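Local coordinates for quinoline 2-oxidoreductase medium subunit (Pseudomonas putida, PDB 1T3Q), which carries the FAD of the molybdenum hydroxylase that oxidises quinoline, probably passing electrons through the flavin as the enzyme's medium subunit, at residues Pro91-Pro94 with Lys95-His99; His99-His102 with Gln103-Asn107; Asp228-Gly232 with Lys233-Glu237. All blocks are in the same frame, centred on the assembly; numbering follows the deposited sequence.

Interaction 1. Residues Pro91-Pro94 with Lys95-His99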
ATOM      1  N   PRO C  91     -51.452 -25.043 -14.444  1.00 30.38           N
ATOM      2  CA  PRO C  91     -51.139 -24.647 -13.066  1.00 29.94           C
ATOM      3  C   PRO C  91     -50.151 -25.539 -12.319  1.00 29.09           C
ATOM      4  O   PRO C  91     -49.528 -25.098 -11.355  1.00 28.95           O
ATOM      5  CB  PRO C  91     -52.514 -24.605 -12.396  1.00 30.65           C
ATOM      6  CG  PRO C  91     -53.315 -25.590 -13.190  1.00 30.03           C
ATOM      7  CD  PRO C  91     -52.899 -25.270 -14.599  1.00 29.61           C
ATOM      8  N   ILE C  92     -50.000 -26.785 -12.754  1.00 28.04           N
ATOM      9  CA  ILE C  92     -49.067 -27.684 -12.087  1.00 25.64           C
ATOM     10  C   ILE C  92     -47.624 -27.272 -12.379  1.00 26.30           C
ATOM     11  O   ILE C  92     -46.730 -27.510 -11.571  1.00 25.40           O
ATOM     12  CB  ILE C  92     -49.274 -29.158 -12.528  1.00 27.40           C
ATOM     13  CG1 ILE C  92     -48.349 -30.076 -11.726  1.00 24.42           C
ATOM     14  CG2 ILE C  92     -49.003 -29.307 -14.026  1.00 25.35           C
ATOM     15  CD1 ILE C  92     -48.627 -30.086 -10.223  1.00 24.90           C
ATOM     16  N   LEU C  93     -47.401 -26.641 -13.528  1.00 26.57           N
ATOM     17  CA  LEU C  93     -46.056 -26.217 -13.912  1.00 27.47           C
ATOM     18  C   LEU C  93     -45.442 -25.258 -12.888  1.00 27.31           C
ATOM     19  O   LEU C  93     -44.352 -25.502 -12.378  1.00 26.82           O
ATOM     20  CB  LEU C  93     -46.075 -25.557 -15.297  1.00 28.43           C
ATOM     21  CG  LEU C  93     -44.927 -25.906 -16.252  1.00 30.96           C
ATOM     22  CD1 LEU C  93     -44.979 -24.976 -17.451  1.00 30.63           C
ATOM     23  CD2 LEU C  93     -43.590 -25.787 -15.557  1.00 28.00           C
ATOM     24  N   PRO C  94     -46.132 -24.149 -12.577  1.00 27.52           N
ATOM     25  CA  PRO C  94     -45.530 -23.245 -11.592  1.00 27.46           C
ATOM     26  C   PRO C  94     -45.384 -23.861 -10.197  1.00 27.15           C
ATOM     27  O   PRO C  94     -44.489 -23.484  -9.442  1.00 26.33           O
ATOM     28  CB  PRO C  94     -46.453 -22.019 -11.625  1.00 27.65           C
ATOM     29  CG  PRO C  94     -47.750 -22.556 -12.128  1.00 29.17           C
ATOM     30  CD  PRO C  94     -47.329 -23.544 -13.185  1.00 28.79           C
ATOM     31  N   LYS C  95     -46.245 -24.811  -9.849  1.00 26.05           N
ATOM     32  CA  LYS C  95     -46.139 -25.431  -8.533  1.00 26.68           C
ATOM     33  C   LYS C  95     -44.904 -26.328  -8.455  1.00 25.70           C
ATOM     34  O   LYS C  95     -44.294 -26.484  -7.392  1.00 24.85           O
ATOM     35  CB  LYS C  95     -47.410 -26.220  -8.203  1.00 28.33           C
ATOM     36  CG  LYS C  95     -48.635 -25.323  -8.069  1.00 33.02           C
ATOM     37  CD  LYS C  95     -49.759 -25.974  -7.281  1.00 35.40           C
ATOM     38  CE  LYS C  95     -50.319 -27.188  -7.987  1.00 37.47           C
ATOM     39  NZ  LYS C  95     -51.503 -27.714  -7.250  1.00 40.57           N
ATOM     40  N   VAL C  96     -44.530 -26.909  -9.590  1.00 23.95           N
ATOM     41  CA  VAL C  96     -43.357 -27.773  -9.651  1.00 23.36           C
ATOM     42  C   VAL C  96     -42.090 -26.917  -9.641  1.00 24.01           C
ATOM     43  O   VAL C  96     -41.099 -27.257  -8.990  1.00 23.55           O
ATOM     44  CB  VAL C  96     -43.364 -28.642 -10.935  1.00 21.65           C
ATOM     45  CG1 VAL C  96     -42.047 -29.403 -11.059  1.00 21.54           C
ATOM     46  CG2 VAL C  96     -44.534 -29.626 -10.895  1.00 21.99           C
ATOM     47  N   LEU C  97     -42.138 -25.798 -10.358  1.00 24.67           N
ATOM     48  CA  LEU C  97     -41.001 -24.890 -10.455  1.00 24.82           C
ATOM     49  C   LEU C  97     -40.591 -24.273  -9.122  1.00 26.27           C
ATOM     50  O   LEU C  97     -39.468 -23.789  -8.981  1.00 25.09           O
ATOM     51  CB  LEU C  97     -41.303 -23.793 -11.476  1.00 26.02           C
ATOM     52  CG  LEU C  97     -41.305 -24.279 -12.930  1.00 25.94           C
ATOM     53  CD1 LEU C  97     -41.965 -23.250 -13.830  1.00 24.78           C
ATOM     54  CD2 LEU C  97     -39.876 -24.549 -13.372  1.00 25.80           C
ATOM     55  N   ALA C  98     -41.492 -24.285  -8.145  1.00 25.99           N
ATOM     56  CA  ALA C  98     -41.181 -23.737  -6.832  1.00 27.19           C
ATOM     57  C   ALA C  98     -40.080 -24.567  -6.168  1.00 26.91           C
ATOM     58  O   ALA C  98     -39.355 -24.081  -5.298  1.00 27.86           O
ATOM     59  CB  ALA C  98     -42.430 -23.731  -5.955  1.00 27.31           C
ATOM     60  N   HIS C  99     -39.961 -25.820  -6.593  1.00 25.74           N
ATOM     61  CA  HIS C  99     -38.967 -26.745  -6.056  1.00 25.73           C
ATOM     62  C   HIS C  99     -37.627 -26.660  -6.782  1.00 25.42           C
ATOM     63  O   HIS C  99     -36.618 -27.170  -6.296  1.00 26.63           O
ATOM     64  CB  HIS C  99     -39.491 -28.185  -6.148  1.00 25.54           C
ATOM     65  CG  HIS C  99     -40.665 -28.461  -5.261  1.00 26.56           C
ATOM     66  ND1 HIS C  99     -40.532 -28.739  -3.917  1.00 27.20           N
ATOM     67  CD2 HIS C  99     -41.994 -28.478  -5.519  1.00 26.52           C
ATOM     68  CE1 HIS C  99     -41.729 -28.915  -3.385  1.00 26.90           C
ATOM     69  NE2 HIS C  99     -42.633 -28.761  -4.336  1.00 28.04           N
TER
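L97 lies against L93, one helical turn earlier, methyl on methyl: CD1 of L97 comes to 3.5 Å from CD2 of L93, a little tighter than carbons usually sit. The backbone links the same two residues, N of L97 donating to O of L93 at 3.0 Å. The leucine leans back over that turn because its CG is anti to its own carbonyl carbon (chi1 -72°), which places CG and CD1 close to the L93 carbonyl. I92 and V96 form a second pair of the same spacing, CG2 of V96 meeting CG1 of I92 at 3.9 Å, while N of V96 bonds to O of I92 at 3.0 Å and, weakly, also to O of L93. The two i to i+4 bonds, V96 to I92 and L97 to L93, belong to the short helix 92-97 of the FAD-binding domain. P94 fits near the beginning of the helix, where a nitrogen without hydrogen costs little, and its carbonyl still takes a weak bond from N of A98 at 3.4 Å. K95 lays its aliphatic part back along P91 and I92: CG rests 3.4 Å from O of P91, and beyond the bend at chi3 the side chain crosses that of I92 at about a right angle, CE 4.0 Å from CD1 of I92. A long, charged residue suits this exposed place, since its NZ reaches a salt bridge with E179. Farther out, I92 and V96 bury their branches against F180 of strand 177-183, and L97 touches H77 of helix 77-82. E123, which binds FAD, also borders V96.

Interaction 2. Residues His99-His102 with Gln103-Asn107; sequences HVAH and QAVRN. With FAD (flavin-adenine dinucleotide), chain R.
R106 turns its chain back to V100 because CG stands anti to its own carbonyl carbon (chi1 -74°) and the chain bends at chi3 (-63°), bringing NH1 to 2.8 Å from O of V100. This is the loop between helices 92-97 and 103-106 of the FAD-binding domain, which lies along the flavin and is tied back to the helix that follows it. The bond is fairly straight (158° at the hydrogen); V100 O lies almost in the guanidinium plane, although NH1 stands above the carbonyl plane. One face of the guanidinium covers the backbone carbon of H102, the N-cap residue, whose carbonyl takes the first-turn bond from N of R106 at 2.9 Å. With an alanine in place of the R106 arginine, the V100 carbonyl would probably lose its NH1 donor and the loop be freer to shift against the flavin. A101 adopts a positive phi and, with only a methyl to place, brings CB to 3.4 Å from N5 of FAD; its N gives a weak bond of 3.2 Å to O4 of FAD. V100 sets CG1 3.7 Å from C2 of FAD, an apolar branch against the pyrimidine part of the ring system. H102, Q103 and A104 pack on the chain of the small subunit, while V105 of the helix faces the flavin. Its CG1 bridges two partners, V105 CG1 lying 3.6 Å from CB of A101 and 3.7 Å from C9 of FAD.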
ATOM      1  N   HIS C  99     -39.961 -25.820  -6.593  1.00 25.74           N
ATOM      2  CA  HIS C  99     -38.967 -26.745  -6.056  1.00 25.73           C
ATOM      3  C   HIS C  99     -37.627 -26.660  -6.782  1.00 25.42           C
ATOM      4  O   HIS C  99     -36.618 -27.170  -6.296  1.00 26.63           O
ATOM      5  CB  HIS C  99     -39.491 -28.185  -6.148  1.00 25.54           C
ATOM      6  CG  HIS C  99     -40.665 -28.461  -5.261  1.00 26.56           C
ATOM      7  ND1 HIS C  99     -40.532 -28.739  -3.917  1.00 27.20           N
ATOM      8  CD2 HIS C  99     -41.994 -28.478  -5.519  1.00 26.52           C
ATOM      9  CE1 HIS C  99     -41.729 -28.915  -3.385  1.00 26.90           C
ATOM     10  NE2 HIS C  99     -42.633 -28.761  -4.336  1.00 28.04           N
ATOM     11  N   VAL C 100     -37.614 -26.016  -7.944  1.00 25.65           N
ATOM     12  CA  VAL C 100     -36.385 -25.906  -8.722  1.00 25.76           C
ATOM     13  C   VAL C 100     -35.422 -24.821  -8.240  1.00 26.04           C
ATOM     14  O   VAL C 100     -35.716 -23.625  -8.322  1.00 25.04           O
ATOM     15  CB  VAL C 100     -36.706 -25.673 -10.219  1.00 25.81           C
ATOM     16  CG1 VAL C 100     -35.424 -25.440 -11.005  1.00 25.94           C
ATOM     17  CG2 VAL C 100     -37.451 -26.881 -10.775  1.00 24.74           C
ATOM     18  N   ALA C 101     -34.268 -25.262  -7.744  1.00 27.16           N
ATOM     19  CA  ALA C 101     -33.216 -24.375  -7.256  1.00 28.23           C
ATOM     20  C   ALA C 101     -33.740 -23.222  -6.401  1.00 29.24           C
ATOM     21  O   ALA C 101     -34.624 -23.395  -5.556  1.00 29.06           O
ATOM     22  CB  ALA C 101     -32.426 -23.822  -8.441  1.00 27.01           C
ATOM     23  N   HIS C 102     -33.167 -22.047  -6.620  1.00 27.84           N
ATOM     24  CA  HIS C 102     -33.574 -20.863  -5.889  1.00 28.04           C
ATOM     25  C   HIS C 102     -33.834 -19.729  -6.859  1.00 27.06           C
ATOM     26  O   HIS C 102     -33.602 -19.858  -8.063  1.00 23.90           O
ATOM     27  CB  HIS C 102     -32.499 -20.457  -4.874  1.00 30.89           C
ATOM     28  CG  HIS C 102     -32.223 -21.505  -3.843  1.00 31.41           C
ATOM     29  ND1 HIS C 102     -31.468 -22.628  -4.106  1.00 32.99           N
ATOM     30  CD2 HIS C 102     -32.645 -21.626  -2.562  1.00 32.66           C
ATOM     31  CE1 HIS C 102     -31.438 -23.396  -3.032  1.00 33.35           C
ATOM     32  NE2 HIS C 102     -32.145 -22.813  -2.081  1.00 32.42           N
ATOM     33  N   GLN C 103     -34.321 -18.621  -6.314  1.00 27.22           N
ATOM     34  CA  GLN C 103     -34.653 -17.427  -7.078  1.00 27.18           C
ATOM     35  C   GLN C 103     -33.648 -17.028  -8.160  1.00 24.50           C
ATOM     36  O   GLN C 103     -33.999 -16.956  -9.334  1.00 22.16           O
ATOM     37  CB  GLN C 103     -34.861 -16.262  -6.102  1.00 29.97           C
ATOM     38  CG  GLN C 103     -34.767 -14.876  -6.713  1.00 35.00           C
ATOM     39  CD  GLN C 103     -34.980 -13.784  -5.679  1.00 36.53           C
ATOM     40  OE1 GLN C 103     -36.115 -13.454  -5.329  1.00 39.43           O
ATOM     41  NE2 GLN C 103     -33.886 -13.232  -5.168  1.00 35.02           N
ATOM     42  N   ALA C 104     -32.409 -16.762  -7.754  1.00 22.22           N
ATOM     43  CA  ALA C 104     -31.357 -16.342  -8.676  1.00 22.49           C
ATOM     44  C   ALA C 104     -31.157 -17.294  -9.851  1.00 21.29           C
ATOM     45  O   ALA C 104     -31.056 -16.857 -10.996  1.00 21.38           O
ATOM     46  CB  ALA C 104     -30.042 -16.165  -7.920  1.00 20.24           C
ATOM     47  N   VAL C 105     -31.083 -18.589  -9.567  1.00 22.02           N
ATOM     48  CA  VAL C 105     -30.903 -19.577 -10.624  1.00 21.65           C
ATOM     49  C   VAL C 105     -32.131 -19.588 -11.530  1.00 22.15           C
ATOM     50  O   VAL C 105     -32.000 -19.640 -12.754  1.00 21.01           O
ATOM     51  CB  VAL C 105     -30.677 -20.993 -10.036  1.00 21.27           C
ATOM     52  CG1 VAL C 105     -30.749 -22.042 -11.135  1.00 21.38           C
ATOM     53  CG2 VAL C 105     -29.310 -21.051  -9.355  1.00 21.75           C
ATOM     54  N   ARG C 106     -33.319 -19.523 -10.929  1.00 20.95           N
ATOM     55  CA  ARG C 106     -34.560 -19.527 -11.706  1.00 22.17           C
ATOM     56  C   ARG C 106     -34.701 -18.304 -12.607  1.00 21.33           C
ATOM     57  O   ARG C 106     -35.450 -18.331 -13.583  1.00 22.46           O
ATOM     58  CB  ARG C 106     -35.790 -19.626 -10.790  1.00 22.14           C
ATOM     59  CG  ARG C 106     -36.014 -21.010 -10.194  1.00 23.09           C
ATOM     60  CD  ARG C 106     -37.450 -21.182  -9.712  1.00 24.61           C
ATOM     61  NE  ARG C 106     -37.793 -20.253  -8.639  1.00 23.64           N
ATOM     62  CZ  ARG C 106     -37.532 -20.457  -7.350  1.00 26.08           C
ATOM     63  NH1 ARG C 106     -36.922 -21.567  -6.952  1.00 25.07           N
ATOM     64  NH2 ARG C 106     -37.877 -19.542  -6.453  1.00 26.26           N
ATOM     65  N   ASN C 107     -33.982 -17.232 -12.288  1.00 19.74           N
ATOM     66  CA  ASN C 107     -34.053 -16.030 -13.109  1.00 20.01           C
ATOM     67  C   ASN C 107     -33.265 -16.189 -14.405  1.00 19.37           C
ATOM     68  O   ASN C 107     -33.419 -15.388 -15.321  1.00 18.81           O
ATOM     69  CB  ASN C 107     -33.523 -14.820 -12.336  1.00 19.45           C
ATOM     70  CG  ASN C 107     -34.532 -14.275 -11.338  1.00 21.98           C
ATOM     71  OD1 ASN C 107     -34.169 -13.570 -10.398  1.00 22.54           O
ATOM     72  ND2 ASN C 107     -35.807 -14.590 -11.546  1.00 17.98           N
TER
HETATM   73  PA  FAD R4931     -27.621 -24.011 -20.038  1.00 19.71           P
HETATM   74  O1A FAD R4931     -26.845 -24.316 -18.806  1.00 10.91           O
HETATM   75  O2A FAD R4931     -27.220 -23.009 -20.832  1.00 11.56           O
HETATM   76  O5B FAD R4931     -27.313 -25.293 -20.792  1.00 17.91           O
HETATM   77  C5B FAD R4931     -27.959 -26.589 -20.577  1.00 17.76           C
HETATM   78  C4B FAD R4931     -27.444 -27.613 -21.675  1.00 20.35           C
HETATM   79  O4B FAD R4931     -28.493 -27.648 -22.722  1.00 18.85           O
HETATM   80  C3B FAD R4931     -26.113 -27.334 -22.453  1.00 21.36           C
HETATM   81  O3B FAD R4931     -25.462 -28.516 -22.810  1.00 22.75           O
HETATM   82  C2B FAD R4931     -26.620 -26.496 -23.667  1.00 21.11           C
HETATM   83  O2B FAD R4931     -25.775 -26.606 -24.785  1.00 19.13           O
HETATM   84  C1B FAD R4931     -27.920 -27.173 -23.988  1.00 19.77           C
HETATM   85  N9A FAD R4931     -28.968 -26.294 -24.506  1.00 17.70           N
HETATM   86  C8A FAD R4931     -29.529 -25.202 -23.878  1.00 19.85           C
HETATM   87  N7A FAD R4931     -30.610 -24.739 -24.502  1.00 16.63           N
HETATM   88  C5A FAD R4931     -30.754 -25.553 -25.602  1.00 18.37           C
HETATM   89  C6A FAD R4931     -31.772 -25.596 -26.699  1.00 18.29           C
HETATM   90  N6A FAD R4931     -32.765 -24.750 -26.818  1.00 14.40           N
HETATM   91  N1A FAD R4931     -31.578 -26.602 -27.637  1.00 17.44           N
HETATM   92  C2A FAD R4931     -30.542 -27.508 -27.555  1.00 20.01           C
HETATM   93  N3A FAD R4931     -29.568 -27.541 -26.600  1.00 16.92           N
HETATM   94  C4A FAD R4931     -29.680 -26.509 -25.673  1.00 18.05           C
HETATM   95  N1  FAD R4931     -32.441 -27.838 -11.989  1.00 21.55           N
HETATM   96  C2  FAD R4931     -33.492 -28.546 -11.566  1.00 23.82           C
HETATM   97  O2  FAD R4931     -34.130 -29.250 -12.309  1.00 24.08           O
HETATM   98  N3  FAD R4931     -33.800 -28.666 -10.169  1.00 20.66           N
HETATM   99  C4  FAD R4931     -32.974 -28.126  -9.185  1.00 21.85           C
HETATM  100  O4  FAD R4931     -33.262 -28.291  -8.020  1.00 22.73           O
HETATM  101  C4X FAD R4931     -31.773 -27.414  -9.631  1.00 21.07           C
HETATM  102  N5  FAD R4931     -30.911 -26.859  -8.717  1.00 19.84           N
HETATM  103  C5X FAD R4931     -29.851 -26.108  -9.188  1.00 19.80           C
HETATM  104  C6  FAD R4931     -28.960 -25.541  -8.220  1.00 19.80           C
HETATM  105  C7  FAD R4931     -27.866 -24.765  -8.604  1.00 18.76           C
HETATM  106  C7M FAD R4931     -26.937 -24.218  -7.541  1.00 19.91           C
HETATM  107  C8  FAD R4931     -27.622 -24.492 -10.041  1.00 18.80           C
HETATM  108  C8M FAD R4931     -26.461 -23.657 -10.526  1.00 17.89           C
HETATM  109  C9  FAD R4931     -28.510 -25.028 -11.012  1.00 17.91           C
HETATM  110  C9A FAD R4931     -29.612 -25.845 -10.603  1.00 19.03           C
HETATM  111  N10 FAD R4931     -30.561 -26.458 -11.535  1.00 18.70           N
HETATM  112  C10 FAD R4931     -31.581 -27.246 -11.093  1.00 21.51           C
HETATM  113  C1' FAD R4931     -30.273 -26.359 -12.992  1.00 18.72           C
HETATM  114  C2' FAD R4931     -31.158 -25.304 -13.718  1.00 18.90           C
HETATM  115  O2' FAD R4931     -32.491 -25.808 -13.846  1.00 21.15           O
HETATM  116  C3' FAD R4931     -30.497 -25.073 -15.080  1.00 19.23           C
HETATM  117  O3' FAD R4931     -30.850 -23.738 -15.469  1.00 20.96           O
HETATM  118  C4' FAD R4931     -30.969 -26.067 -16.174  1.00 19.76           C
HETATM  119  O4' FAD R4931     -30.683 -27.419 -15.806  1.00 19.98           O
HETATM  120  C5' FAD R4931     -30.212 -25.723 -17.426  1.00 17.81           C
HETATM  121  O5' FAD R4931     -30.948 -24.585 -18.185  1.00 18.36           O
HETATM  122  P   FAD R4931     -30.145 -23.431 -18.724  1.00 19.94           P
HETATM  123  O1P FAD R4931     -31.161 -22.545 -19.453  1.00 19.02           O
HETATM  124  O2P FAD R4931     -29.345 -22.819 -17.768  1.00 19.37           O
HETATM  125  O3P FAD R4931     -29.230 -23.972 -19.743  1.00 17.50           O

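Interaction 3. Residues Asp228-Gly232 with Lys233-Glu237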
ATOM      1  N   ASP C 228     -53.554 -48.579 -12.747  1.00 23.13           N
ATOM      2  CA  ASP C 228     -54.587 -49.599 -12.892  1.00 24.25           C
ATOM      3  C   ASP C 228     -55.274 -49.927 -11.567  1.00 24.02           C
ATOM      4  O   ASP C 228     -56.491 -50.090 -11.517  1.00 26.05           O
ATOM      5  CB  ASP C 228     -53.978 -50.867 -13.501  1.00 24.34           C
ATOM      6  CG  ASP C 228     -53.521 -50.666 -14.942  1.00 28.34           C
ATOM      7  OD1 ASP C 228     -52.951 -51.615 -15.524  1.00 27.50           O
ATOM      8  OD2 ASP C 228     -53.734 -49.564 -15.497  1.00 28.82           O
ATOM      9  N   PHE C 229     -54.491 -50.016 -10.497  1.00 24.97           N
ATOM     10  CA  PHE C 229     -55.032 -50.317  -9.175  1.00 24.20           C
ATOM     11  C   PHE C 229     -55.995 -49.248  -8.665  1.00 23.55           C
ATOM     12  O   PHE C 229     -57.032 -49.563  -8.080  1.00 25.98           O
ATOM     13  CB  PHE C 229     -53.893 -50.474  -8.165  1.00 24.04           C
ATOM     14  CG  PHE C 229     -54.358 -50.566  -6.741  1.00 23.42           C
ATOM     15  CD1 PHE C 229     -54.912 -51.742  -6.248  1.00 23.41           C
ATOM     16  CD2 PHE C 229     -54.269 -49.465  -5.896  1.00 23.54           C
ATOM     17  CE1 PHE C 229     -55.370 -51.822  -4.932  1.00 24.63           C
ATOM     18  CE2 PHE C 229     -54.725 -49.533  -4.576  1.00 21.94           C
ATOM     19  CZ  PHE C 229     -55.274 -50.712  -4.096  1.00 22.22           C
ATOM     20  N   LEU C 230     -55.651 -47.984  -8.881  1.00 23.23           N
ATOM     21  CA  LEU C 230     -56.473 -46.875  -8.413  1.00 22.34           C
ATOM     22  C   LEU C 230     -57.822 -46.700  -9.110  1.00 23.40           C
ATOM     23  O   LEU C 230     -58.744 -46.116  -8.539  1.00 22.28           O
ATOM     24  CB  LEU C 230     -55.677 -45.567  -8.509  1.00 22.03           C
ATOM     25  CG  LEU C 230     -54.535 -45.400  -7.502  1.00 21.98           C
ATOM     26  CD1 LEU C 230     -53.718 -44.160  -7.833  1.00 22.09           C
ATOM     27  CD2 LEU C 230     -55.110 -45.298  -6.097  1.00 23.23           C
ATOM     28  N   VAL C 231     -57.943 -47.204 -10.333  1.00 23.48           N
ATOM     29  CA  VAL C 231     -59.190 -47.074 -11.085  1.00 24.37           C
ATOM     30  C   VAL C 231     -60.387 -47.702 -10.374  1.00 25.17           C
ATOM     31  O   VAL C 231     -60.414 -48.910 -10.128  1.00 24.98           O
ATOM     32  CB  VAL C 231     -59.065 -47.709 -12.486  1.00 24.87           C
ATOM     33  CG1 VAL C 231     -60.393 -47.602 -13.227  1.00 25.54           C
ATOM     34  CG2 VAL C 231     -57.968 -47.010 -13.271  1.00 23.71           C
ATOM     35  N   GLY C 232     -61.369 -46.862 -10.047  1.00 24.94           N
ATOM     36  CA  GLY C 232     -62.574 -47.327  -9.384  1.00 26.63           C
ATOM     37  C   GLY C 232     -62.513 -47.355  -7.868  1.00 27.39           C
ATOM     38  O   GLY C 232     -63.457 -47.792  -7.209  1.00 27.06           O
ATOM     39  N   LYS C 233     -61.417 -46.882  -7.292  1.00 28.16           N
ATOM     40  CA  LYS C 233     -61.310 -46.912  -5.843  1.00 29.71           C
ATOM     41  C   LYS C 233     -61.481 -45.577  -5.136  1.00 29.92           C
ATOM     42  O   LYS C 233     -61.189 -44.515  -5.691  1.00 31.16           O
ATOM     43  CB  LYS C 233     -59.979 -47.557  -5.437  1.00 30.09           C
ATOM     44  CG  LYS C 233     -59.900 -49.017  -5.855  1.00 31.11           C
ATOM     45  CD  LYS C 233     -58.742 -49.749  -5.225  1.00 31.14           C
ATOM     46  CE  LYS C 233     -58.765 -51.208  -5.632  1.00 30.00           C
ATOM     47  NZ  LYS C 233     -58.708 -51.344  -7.114  1.00 28.41           N
ATOM     48  N   VAL C 234     -62.011 -45.644  -3.919  1.00 29.53           N
ATOM     49  CA  VAL C 234     -62.177 -44.465  -3.090  1.00 30.79           C
ATOM     50  C   VAL C 234     -60.783 -44.337  -2.506  1.00 30.43           C
ATOM     51  O   VAL C 234     -60.313 -45.240  -1.812  1.00 31.39           O
ATOM     52  CB  VAL C 234     -63.179 -44.702  -1.944  1.00 32.18           C
ATOM     53  CG1 VAL C 234     -63.158 -43.519  -0.985  1.00 33.24           C
ATOM     54  CG2 VAL C 234     -64.577 -44.899  -2.508  1.00 33.80           C
ATOM     55  N   ILE C 235     -60.115 -43.229  -2.800  1.00 31.23           N
ATOM     56  CA  ILE C 235     -58.757 -43.031  -2.329  1.00 31.20           C
ATOM     57  C   ILE C 235     -58.635 -42.572  -0.881  1.00 31.88           C
ATOM     58  O   ILE C 235     -58.966 -41.437  -0.538  1.00 31.22           O
ATOM     59  CB  ILE C 235     -58.012 -42.045  -3.251  1.00 31.97           C
ATOM     60  CG1 ILE C 235     -57.959 -42.625  -4.667  1.00 32.75           C
ATOM     61  CG2 ILE C 235     -56.601 -41.791  -2.726  1.00 32.08           C
ATOM     62  CD1 ILE C 235     -57.348 -41.707  -5.700  1.00 34.64           C
ATOM     63  N   ASP C 236     -58.164 -43.480  -0.034  1.00 31.48           N
ATOM     64  CA  ASP C 236     -57.950 -43.177   1.370  1.00 33.01           C
ATOM     65  C   ASP C 236     -56.524 -43.591   1.711  1.00 32.80           C
ATOM     66  O   ASP C 236     -55.781 -44.048   0.838  1.00 30.22           O
ATOM     67  CB  ASP C 236     -58.968 -43.906   2.260  1.00 34.27           C
ATOM     68  CG  ASP C 236     -58.870 -45.418   2.165  1.00 37.04           C
ATOM     69  OD1 ASP C 236     -59.729 -46.093   2.772  1.00 38.74           O
ATOM     70  OD2 ASP C 236     -57.948 -45.938   1.501  1.00 37.67           O
ATOM     71  N   GLU C 237     -56.139 -43.431   2.973  1.00 32.59           N
ATOM     72  CA  GLU C 237     -54.786 -43.768   3.397  1.00 32.53           C
ATOM     73  C   GLU C 237     -54.300 -45.150   2.975  1.00 32.34           C
ATOM     74  O   GLU C 237     -53.227 -45.276   2.382  1.00 32.98           O
ATOM     75  CB  GLU C 237     -54.658 -43.620   4.917  1.00 33.34           C
TER
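K233 folds back over F229, its methylenes crossing the ring and its amine returning to the F229 carbonyl. CB of K233 starts 3.6 Å from O of L230. CG, anti to the lysine's own carbonyl carbon, is aimed at the last turn of helix 224-230 and comes to 3.7 Å from O of F229. CD then runs out over one face of the F229 ring, displaced toward its rim, with CZ 3.8 Å away. CE stays over the same face, 3.5 Å from CE1 of F229, in a CH-pi contact that suits a methylene beside a charged nitrogen. The chain has been extended until here; a bend at chi4 (58°) now swings NZ round to O of F229, a short hydrogen bond of 2.6 Å with the donor in the carbonyl plane. NZ also stands over the face of the F229 ring, 27° off its normal, a cation-pi contact. A positive charge is likely to be favoured at the C-terminal end of a helix, where the last-turn carbonyls point beyond the helix end without helical donors.

The backbone beneath this is a type II beta turn from L230 to K233, closed by N of K233 donating to O of L230 at 3.0 Å. It ends a helix of the CO dehydrogenase flavoprotein C-terminal domain. G232 occupies the third position with phi 88°, where any side chain would collide with the carbonyl oxygen of V231, which is why glycine suits it. Past the turn, I235 crosses L230 at about a right angle, CG1 of I235 to CD2 of L230 4.2 Å, and both suit this place as branched apolar residues, L230 being buried: L230 packs on A243 and I211, I235 on I276 and A280. D236 is the N-cap of helix 237-248, its OD2 hydrogen-bonded to OG of S238 and OG1 of T239.

In the fold
Along the chain the three contacts come in order, the first two back to back. Interactions 1 and 2 share H99 and lie in the FAD-binding domain, their centres 12 Å apart; helix 92-97 leads through the loop along the flavin into helix 103-106, and R106 packs against the backbone of L97 at the end of the earlier helix. H77 and E123, both FAD-binding residues, border both contacts. Interaction 3 belongs to the C-terminal domain, between helices 224-230 and 237-248, with its centre about 25 Å from that of interaction 1 and 35 Å from that of interaction 2. It forms a turn far from the cofactor, whereas interaction 2 lines the flavin and interaction 1 stands behind it, in touch with residues that bind FAD.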